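Local coordinates for flagellar hook-associated protein (Burkholderia pseudomallei, PDB 4UT1) that probably serves as a structural protein at the flagellar hook junction, as its hook-associated family does, at residues T364-S369 with K584-G589; S448-A453 with F560-N565; Y246-V251 with L260-K265. All coordinates share one frame; numbering follows the deposited sequence.

Contact 1: T364-S369 with K584-G589; sequences TQPTTS and KTMNNG
T585 packs on T364 and Q365, and M586 on P366 and T368, where two irregular loops pass each other, one between strands 356-360 and 371-375, the other between helices 572-579 and 593-630. Opposite T591 the chain fits in an extra residue, T585 and M586 together making a classic beta bulge. The contact thus joins loop 364-369, within the D2-like domain range, to the loop leading into helix 593-630, and helix 287-322 touches both. No direct hydrogen bond joins the two segments; packing, a water and a shared serine partner link them. T585, which has the most surface buried here, puts its CB 3.3 Å from T364 O. Its hydroxyl finds a partner elsewhere: both T585 OG1 and T364 O are hydrogen-bonded to S313 OG on helix 287-322, a single serine thereby tying together the two loops. Threonine suits the place because its CB packs on the T364 carbonyl while its hydroxyl reaches S313. The methylenes CB and CG of Q365 rest against the outer end of the T585 carbonyl, CG 3.5 Å from T585 O. The extended chain beyond CG carries the amide past the contact to D362, where Q365 NE2 is hydrogen-bonded. Glutamine suits this place because its methylenes pack while its polar end finds a carboxylate. A water donates to P366 O at 2.6 Å and, weakly, to T585 O at 3.3 Å, so it bridges two carbonyls that cannot bond each other. M586 starts away from the other loop but folds back, its chain bent at chi2 (-53°) and chi3 (-63°), which brings SD up to the CD corner of the P366 ring. Its flexible, unbranched chain suits a buried spot between loop and helices, where it also touches S313 and A596. The proline ring meets sulfur, P366 CD to M586 SD at 4.3 Å, while the methyl M586 CE lies 3.8 Å from T368 CG2.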
loop_
_atom_site.group_PDB
_atom_site.type_symbol
_atom_site.label_atom_id
_atom_site.label_comp_id
_atom_site.label_asym_id
_atom_site.label_seq_id
_atom_site.Cartn_x
_atom_site.Cartn_y
_atom_site.Cartn_z
ATOM N N THR A 364 -9.847 2.063 4.443
ATOM C CA THR A 364 -9.449 3.472 4.408
ATOM C C THR A 364 -8.096 3.647 5.079
ATOM O O THR A 364 -7.438 4.672 4.907
ATOM C CB THR A 364 -10.472 4.409 5.102
ATOM O OG1 THR A 364 -10.511 4.116 6.499
ATOM C CG2 THR A 364 -11.866 4.255 4.486
ATOM N N GLN A 365 -7.690 2.649 5.859
ATOM C CA GLN A 365 -6.354 2.651 6.455
ATOM C C GLN A 365 -5.609 1.373 6.092
ATOM O O GLN A 365 -5.410 0.493 6.930
ATOM C CB GLN A 365 -6.439 2.804 7.977
ATOM C CG GLN A 365 -7.228 4.028 8.418
ATOM C CD GLN A 365 -7.413 4.081 9.919
ATOM O OE1 GLN A 365 -6.595 4.655 10.637
ATOM N NE2 GLN A 365 -8.481 3.462 10.404
ATOM N N PRO A 366 -5.181 1.268 4.831
ATOM C CA PRO A 366 -4.500 0.061 4.361
ATOM C C PRO A 366 -3.067 -0.012 4.860
ATOM O O PRO A 366 -2.519 0.972 5.361
ATOM C CB PRO A 366 -4.536 0.220 2.833
ATOM C CG PRO A 366 -4.514 1.683 2.637
ATOM C CD PRO A 366 -5.289 2.292 3.778
ATOM N N THR A 367 -2.467 -1.187 4.723
ATOM C CA THR A 367 -1.047 -1.356 4.961
ATOM C C THR A 367 -0.274 -0.662 3.853
ATOM O O THR A 367 -0.854 -0.332 2.816
ATOM C CB THR A 367 -0.664 -2.839 5.001
ATOM O OG1 THR A 367 -1.179 -3.479 3.828
ATOM C CG2 THR A 367 -1.281 -3.497 6.239
ATOM N N THR A 368 1.025 -0.454 4.071
ATOM C CA THR A 368 1.854 0.274 3.112
ATOM C C THR A 368 3.109 -0.479 2.679
ATOM O O THR A 368 3.925 0.077 1.929
ATOM C CB THR A 368 2.314 1.624 3.675
ATOM O OG1 THR A 368 3.028 1.410 4.897
ATOM C CG2 THR A 368 1.111 2.538 3.942
ATOM N N SER A 369 3.277 -1.710 3.161
ATOM C CA SER A 369 4.449 -2.532 2.794
ATOM C C SER A 369 4.082 -3.869 2.139
ATOM O O SER A 369 2.937 -4.084 1.729
ATOM C CB SER A 369 5.326 -2.802 4.034
ATOM O OG SER A 369 6.595 -3.336 3.634
ATOM N N LYS A 584 -7.131 12.285 7.968
ATOM C CA LYS A 584 -5.832 11.672 8.240
ATOM C C LYS A 584 -5.917 10.148 8.320
ATOM O O LYS A 584 -6.084 9.570 9.398
ATOM C CB LYS A 584 -5.242 12.250 9.524
ATOM C CG LYS A 584 -5.028 13.752 9.444
ATOM C CD LYS A 584 -4.280 14.281 10.657
ATOM C CE LYS A 584 -4.243 15.799 10.655
ATOM N NZ LYS A 584 -3.456 16.341 11.793
ATOM N N THR A 585 -5.764 9.497 7.170
ATOM C CA THR A 585 -5.999 8.064 7.066
ATOM C C THR A 585 -4.723 7.248 6.947
ATOM O O THR A 585 -4.756 6.016 7.026
ATOM C CB THR A 585 -6.893 7.750 5.854
ATOM O OG1 THR A 585 -6.270 8.247 4.657
ATOM C CG2 THR A 585 -8.263 8.399 6.031
ATOM N N MET A 586 -3.603 7.938 6.750
ATOM C CA MET A 586 -2.333 7.279 6.507
ATOM C C MET A 586 -1.389 7.426 7.692
ATOM O O MET A 586 -1.532 8.350 8.503
ATOM C CB MET A 586 -1.677 7.835 5.234
ATOM C CG MET A 586 -2.551 7.710 3.979
ATOM S SD MET A 586 -3.150 6.025 3.705
ATOM C CE MET A 586 -1.611 5.144 3.446
ATOM N N ASN A 587 -0.427 6.508 7.772
ATOM C CA ASN A 587 0.577 6.501 8.831
ATOM C C ASN A 587 -0.073 6.548 10.206
ATOM O O ASN A 587 0.213 7.437 11.010
ATOM C CB ASN A 587 1.552 7.672 8.670
ATOM C CG ASN A 587 2.254 7.673 7.321
ATOM O OD1 ASN A 587 2.395 8.715 6.681
ATOM N ND2 ASN A 587 2.695 6.501 6.881
ATOM N N ASN A 588 -0.962 5.590 10.454
ATOM C CA ASN A 588 -1.664 5.471 11.729
ATOM C C ASN A 588 -2.475 6.711 12.101
ATOM O O ASN A 588 -2.401 7.204 13.229
ATOM C CB ASN A 588 -0.668 5.147 12.843
ATOM C CG ASN A 588 0.042 3.828 12.616
ATOM O OD1 ASN A 588 0.410 3.491 11.491
ATOM N ND2 ASN A 588 0.229 3.068 13.687
ATOM N N GLY A 589 -3.265 7.201 11.150
ATOM C CA GLY A 589 -4.184 8.293 11.415
ATOM C C GLY A 589 -3.503 9.632 11.627
ATOM O O GLY A 589 -4.045 10.511 12.297
HETATM O O HOH W 1 -3.000 3.224 6.620
#

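Contact 2: S448-A453 with F560-N565; sequences SPVLAA and FTIGAN. With EDO (1,2-ethanediol), chain K; EDO (1,2-ethanediol), chain J.
Strands 450-453 and 560-564, both in the D3 domain range, run antiparallel, at 170° with axes 4.6 Å apart, and L451 with G563 and A453 with T561 form hydrogen-bonded pairs. L451 N gives a bond of 2.8 Å to G563 O, and G563 N returns one to L451 O; T561 N likewise bonds to A453 O, and A453 N to T561 O. Between them A452 and I562 pair without hydrogen bonds, and A452 CA comes close to T561 O. Beyond the strand end N565 takes over: its backbone N reaches P449 O at 2.7 Å, from above the carbonyl plane, and an ethanediol donates to the same oxygen. With CG anti to the backbone N (chi1 -178°), the N565 amide turns back so that ND2 donates to S448 O at 2.9 Å, the acceptor lying in the amide plane. Asparagine suits this strand end, its short amide imitating one more backbone donor. V450 CG2 meets I562 CG2 at 3.9 Å, and A452 CB touches I562 CG1 at 4.0 Å, the small methyl letting the branched isoleucine pack close. That apolar face packs on strands 546-551 (V546, V548) and 463-470 (I464, V469). Strand 450-454 is outermost in a five-stranded antiparallel sheet; 559-564 pairs onward with 480-485, while R572 of helix 572-579 touches L451 and N565.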
loop_
_atom_site.group_PDB
_atom_site.type_symbol
_atom_site.label_atom_id
_atom_site.label_comp_id
_atom_site.label_asym_id
_atom_site.label_seq_id
_atom_site.Cartn_x
_atom_site.Cartn_y
_atom_site.Cartn_z
ATOM N N SER A 448 -27.646 14.578 1.327
ATOM C CA SER A 448 -27.851 13.776 2.545
ATOM C C SER A 448 -29.142 12.968 2.423
ATOM O O SER A 448 -30.117 13.448 1.848
ATOM C CB SER A 448 -27.911 14.666 3.787
ATOM O OG SER A 448 -28.239 13.900 4.942
ATOM N N PRO A 449 -29.160 11.739 2.954
ATOM C CA PRO A 449 -30.389 10.930 2.936
ATOM C C PRO A 449 -31.445 11.451 3.927
ATOM O O PRO A 449 -32.631 11.167 3.786
ATOM C CB PRO A 449 -29.916 9.537 3.365
ATOM C CG PRO A 449 -28.413 9.586 3.370
ATOM C CD PRO A 449 -28.016 11.013 3.529
ATOM N N VAL A 450 -30.995 12.206 4.914
ATOM C CA VAL A 450 -31.881 12.645 5.998
ATOM C C VAL A 450 -32.160 14.145 5.967
ATOM O O VAL A 450 -31.341 14.944 5.523
ATOM C CB VAL A 450 -31.276 12.289 7.358
ATOM C CG1 VAL A 450 -30.097 13.195 7.658
ATOM C CG2 VAL A 450 -32.340 12.368 8.474
ATOM N N LEU A 451 -33.316 14.524 6.494
ATOM C CA LEU A 451 -33.629 15.922 6.687
ATOM C C LEU A 451 -34.350 16.111 8.030
ATOM O O LEU A 451 -35.377 15.491 8.284
ATOM C CB LEU A 451 -34.475 16.436 5.529
ATOM C CG LEU A 451 -34.841 17.917 5.585
ATOM C CD1 LEU A 451 -33.584 18.760 5.780
ATOM C CD2 LEU A 451 -35.553 18.292 4.305
ATOM N N ALA A 452 -33.758 16.926 8.895
ATOM C CA ALA A 452 -34.394 17.331 10.144
ATOM C C ALA A 452 -34.819 18.783 9.990
ATOM O O ALA A 452 -34.107 19.594 9.390
ATOM C CB ALA A 452 -33.460 17.156 11.324
ATOM N N ALA A 453 -35.977 19.128 10.536
ATOM C CA ALA A 453 -36.526 20.444 10.270
ATOM C C ALA A 453 -37.392 20.915 11.441
ATOM O O ALA A 453 -38.039 20.108 12.111
ATOM C CB ALA A 453 -37.341 20.418 8.991
ATOM N N PHE A 560 -40.006 19.142 15.984
ATOM C CA PHE A 560 -38.885 19.037 15.057
ATOM C C PHE A 560 -38.978 17.675 14.388
ATOM O O PHE A 560 -39.158 16.655 15.064
ATOM C CB PHE A 560 -37.567 19.242 15.805
ATOM C CG PHE A 560 -37.570 20.487 16.636
ATOM C CD1 PHE A 560 -38.087 20.470 17.924
ATOM C CD2 PHE A 560 -37.162 21.699 16.092
ATOM C CE1 PHE A 560 -38.153 21.636 18.682
ATOM C CE2 PHE A 560 -37.221 22.872 16.840
ATOM C CZ PHE A 560 -37.724 22.834 18.145
ATOM N N THR A 561 -38.912 17.659 13.059
ATOM C CA THR A 561 -39.114 16.422 12.316
ATOM C C THR A 561 -37.797 15.855 11.812
ATOM O O THR A 561 -36.812 16.584 11.641
ATOM C CB THR A 561 -40.050 16.621 11.116
ATOM O OG1 THR A 561 -39.489 17.602 10.227
ATOM C CG2 THR A 561 -41.414 17.091 11.578
ATOM N N ILE A 562 -37.798 14.541 11.608
ATOM C CA ILE A 562 -36.668 13.807 11.055
ATOM C C ILE A 562 -37.215 12.805 10.056
ATOM O O ILE A 562 -38.101 12.020 10.373
ATOM C CB ILE A 562 -35.854 13.063 12.141
ATOM C CG1 ILE A 562 -35.175 14.055 13.086
ATOM C CG2 ILE A 562 -34.789 12.183 11.497
ATOM C CD1 ILE A 562 -34.612 13.408 14.341
ATOM N N GLY A 563 -36.691 12.819 8.838
ATOM C CA GLY A 563 -37.184 11.898 7.838
ATOM C C GLY A 563 -36.272 11.899 6.628
ATOM O O GLY A 563 -35.221 12.536 6.641
ATOM N N ALA A 564 -36.682 11.186 5.590
ATOM C CA ALA A 564 -35.900 11.106 4.359
ATOM C C ALA A 564 -35.837 12.464 3.670
ATOM O O ALA A 564 -36.790 13.247 3.721
ATOM C CB ALA A 564 -36.489 10.053 3.426
ATOM N N ASN A 565 -34.703 12.746 3.028
ATOM C CA ASN A 565 -34.494 14.028 2.369
ATOM C C ASN A 565 -35.118 14.066 0.977
ATOM O O ASN A 565 -35.045 13.093 0.225
ATOM C CB ASN A 565 -32.997 14.348 2.281
ATOM C CG ASN A 565 -32.718 15.698 1.637
ATOM O OD1 ASN A 565 -33.614 16.532 1.490
ATOM N ND2 ASN A 565 -31.464 15.926 1.270
HETATM C C1 EDO K . -34.154 8.852 1.603
HETATM O O1 EDO K . -33.156 8.996 2.618
HETATM C C2 EDO K . -33.549 9.153 0.240
HETATM O O2 EDO K . -34.575 9.068 -0.756
HETATM C C1 EDO J . -31.961 20.578 2.345
HETATM O O1 EDO J . -32.206 21.148 3.646
HETATM C C2 EDO J . -32.943 19.436 2.105
HETATM O O2 EDO J . -33.135 19.242 0.702
HETATM O O HOH W 2 -37.980 16.337 8.182
#

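Contact 3: Y246-V251 with L260-K265; sequences YQLATV and LTIVSK. With EDO (1,2-ethanediol), chain O.
A beta hairpin pairs strand 244-252 with strand 260-265, part of a six-stranded antiparallel sheet in which A249 with V263 and V251 with T261 are hydrogen-bonded pairs. The strands twist to 147°, yet the bonds stay straight: V263 N to A249 O is 2.8 Å, and T261 N to V251 O runs at 168° at the hydrogen. K265 N adds a further bond to Q247 O. On one face V251 and V263 cross at about a right angle, V251 CG2 lying 3.5 Å from V263 CG1, a tight fit of beta-branched residues well suited to strands. A249 on this face is small enough for the K265 chain to lie against it, K265 CD 3.8 Å from A249 CB. On the other face I262, bent at chi2 (-59°), brings CD1 to within 3.6 Å of T250 CG2, and L248 CD2 meets S264 CB. Helix 134-193 touches this face: I176 lies against L248 and V173 against I262. The chemistry thus divides: backbone bonds fix the register, methyl groups fill the face toward the helix, and the hydroxyl of T250 gives this largely apolar face a polar tie to T170 of the helix, a hydrogen bond to its OG1, while that of S264 turns to Q237.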
loop_
_atom_site.group_PDB
_atom_site.type_symbol
_atom_site.label_atom_id
_atom_site.label_comp_id
_atom_site.label_asym_id
_atom_site.label_seq_id
_atom_site.Cartn_x
_atom_site.Cartn_y
_atom_site.Cartn_z
ATOM N N TYR A 246 31.283 -22.682 -12.032
ATOM C CA TYR A 246 29.895 -22.916 -11.670
ATOM C C TYR A 246 28.983 -21.945 -12.418
ATOM O O TYR A 246 29.287 -20.760 -12.519
ATOM C CB TYR A 246 29.684 -22.748 -10.162
ATOM C CG TYR A 246 30.289 -23.811 -9.270
ATOM C CD1 TYR A 246 31.664 -23.934 -9.133
ATOM C CD2 TYR A 246 29.478 -24.667 -8.528
ATOM C CE1 TYR A 246 32.217 -24.894 -8.310
ATOM C CE2 TYR A 246 30.025 -25.632 -7.697
ATOM C CZ TYR A 246 31.396 -25.736 -7.590
ATOM O OH TYR A 246 31.957 -26.685 -6.766
ATOM N N GLN A 247 27.864 -22.446 -12.926
ATOM C CA GLN A 247 26.917 -21.621 -13.662
ATOM C C GLN A 247 25.825 -21.061 -12.765
ATOM O O GLN A 247 25.210 -21.796 -12.016
ATOM C CB GLN A 247 26.269 -22.425 -14.786
ATOM C CG GLN A 247 26.989 -22.320 -16.114
ATOM C CD GLN A 247 26.022 -22.307 -17.281
ATOM O OE1 GLN A 247 26.195 -21.551 -18.244
ATOM N NE2 GLN A 247 24.989 -23.142 -17.200
ATOM N N LEU A 248 25.588 -19.759 -12.852
ATOM C CA LEU A 248 24.434 -19.164 -12.195
ATOM C C LEU A 248 23.298 -19.092 -13.197
ATOM O O LEU A 248 23.528 -19.107 -14.412
ATOM C CB LEU A 248 24.758 -17.767 -11.657
ATOM C CG LEU A 248 25.950 -17.674 -10.702
ATOM C CD1 LEU A 248 26.218 -16.235 -10.324
ATOM C CD2 LEU A 248 25.740 -18.553 -9.445
ATOM N N ALA A 249 22.070 -19.012 -12.696
ATOM C CA ALA A 249 20.931 -18.753 -13.560
ATOM C C ALA A 249 19.949 -17.816 -12.870
ATOM O O ALA A 249 19.972 -17.667 -11.645
ATOM C CB ALA A 249 20.244 -20.051 -13.950
ATOM N N THR A 250 19.100 -17.172 -13.659
ATOM C CA THR A 250 17.944 -16.496 -13.096
ATOM C C THR A 250 16.726 -17.390 -13.297
ATOM O O THR A 250 16.568 -18.033 -14.340
ATOM C CB THR A 250 17.677 -15.110 -13.732
ATOM O OG1 THR A 250 17.510 -15.247 -15.146
ATOM C CG2 THR A 250 18.809 -14.130 -13.447
ATOM N N VAL A 251 15.875 -17.439 -12.281
ATOM C CA VAL A 251 14.600 -18.121 -12.369
ATOM C C VAL A 251 13.584 -17.274 -11.595
ATOM O O VAL A 251 13.968 -16.400 -10.817
ATOM C CB VAL A 251 14.662 -19.545 -11.782
ATOM C CG1 VAL A 251 15.710 -20.372 -12.512
ATOM C CG2 VAL A 251 14.988 -19.479 -10.311
ATOM N N LEU A 260 12.599 -12.085 -10.745
ATOM C CA LEU A 260 13.622 -13.109 -10.879
ATOM C C LEU A 260 14.597 -13.089 -9.720
ATOM O O LEU A 260 14.890 -12.036 -9.151
ATOM C CB LEU A 260 14.404 -12.934 -12.188
ATOM C CG LEU A 260 13.595 -12.941 -13.475
ATOM C CD1 LEU A 260 14.542 -12.872 -14.675
ATOM C CD2 LEU A 260 12.697 -14.160 -13.548
ATOM N N THR A 261 15.124 -14.266 -9.394
ATOM C CA THR A 261 16.120 -14.377 -8.351
ATOM C C THR A 261 17.302 -15.142 -8.947
ATOM O O THR A 261 17.201 -15.680 -10.052
ATOM C CB THR A 261 15.560 -15.088 -7.100
ATOM O OG1 THR A 261 16.542 -15.081 -6.058
ATOM C CG2 THR A 261 15.172 -16.526 -7.422
ATOM N N ILE A 262 18.425 -15.159 -8.241
ATOM C CA ILE A 262 19.614 -15.854 -8.725
ATOM C C ILE A 262 19.724 -17.248 -8.099
ATOM O O ILE A 262 19.457 -17.435 -6.909
ATOM C CB ILE A 262 20.885 -15.054 -8.409
ATOM C CG1 ILE A 262 20.694 -13.580 -8.790
ATOM C CG2 ILE A 262 22.086 -15.664 -9.105
ATOM C CD1 ILE A 262 20.362 -13.368 -10.239
ATOM N N VAL A 263 20.103 -18.230 -8.906
ATOM C CA VAL A 263 20.321 -19.566 -8.400
ATOM C C VAL A 263 21.630 -20.093 -8.943
ATOM O O VAL A 263 22.155 -19.586 -9.948
ATOM C CB VAL A 263 19.179 -20.540 -8.789
ATOM C CG1 VAL A 263 17.841 -20.013 -8.293
ATOM C CG2 VAL A 263 19.141 -20.768 -10.300
ATOM N N SER A 264 22.156 -21.102 -8.265
ATOM C CA SER A 264 23.285 -21.857 -8.797
ATOM C C SER A 264 22.808 -23.236 -9.234
ATOM O O SER A 264 21.988 -23.859 -8.562
ATOM C CB SER A 264 24.398 -21.972 -7.765
ATOM O OG SER A 264 23.962 -22.700 -6.633
ATOM N N LYS A 265 23.315 -23.695 -10.374
ATOM C CA LYS A 265 22.895 -24.964 -10.948
ATOM C C LYS A 265 23.999 -26.011 -10.835
ATOM O O LYS A 265 23.931 -27.064 -11.465
ATOM C CB LYS A 265 22.486 -24.779 -12.413
ATOM C CG LYS A 265 21.421 -23.706 -12.625
ATOM C CD LYS A 265 20.750 -23.834 -13.987
ATOM C CE LYS A 265 19.927 -25.114 -14.080
ATOM N NZ LYS A 265 18.834 -25.160 -13.061
HETATM C C1 EDO O . 15.990 -17.365 -2.206
HETATM O O1 EDO O . 14.692 -17.966 -2.255
HETATM C C2 EDO O . 16.005 -16.182 -3.162
HETATM O O2 EDO O . 16.915 -16.456 -4.239
#

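The three contacts spread along an elongated chain, with centres 34 Å apart between contacts 1 and 2 and 68 Å between contacts 2 and 3, which lie on opposite sides of its centre. Contact 1 is central, and contact 2 falls within the 214 residues it spans; contact 3 closes earlier in the sequence. All three are partly buried. Contacts 2 and 3 are antiparallel strand pairs bound by backbone hydrogen bonds, but contact 3 joins a local hairpin laid on a long helix, whereas contact 2 joins distant strands of one domain. Contact 1 lacks direct hydrogen bonds and instead relies on packing, a water and a shared serine of helix 287-322.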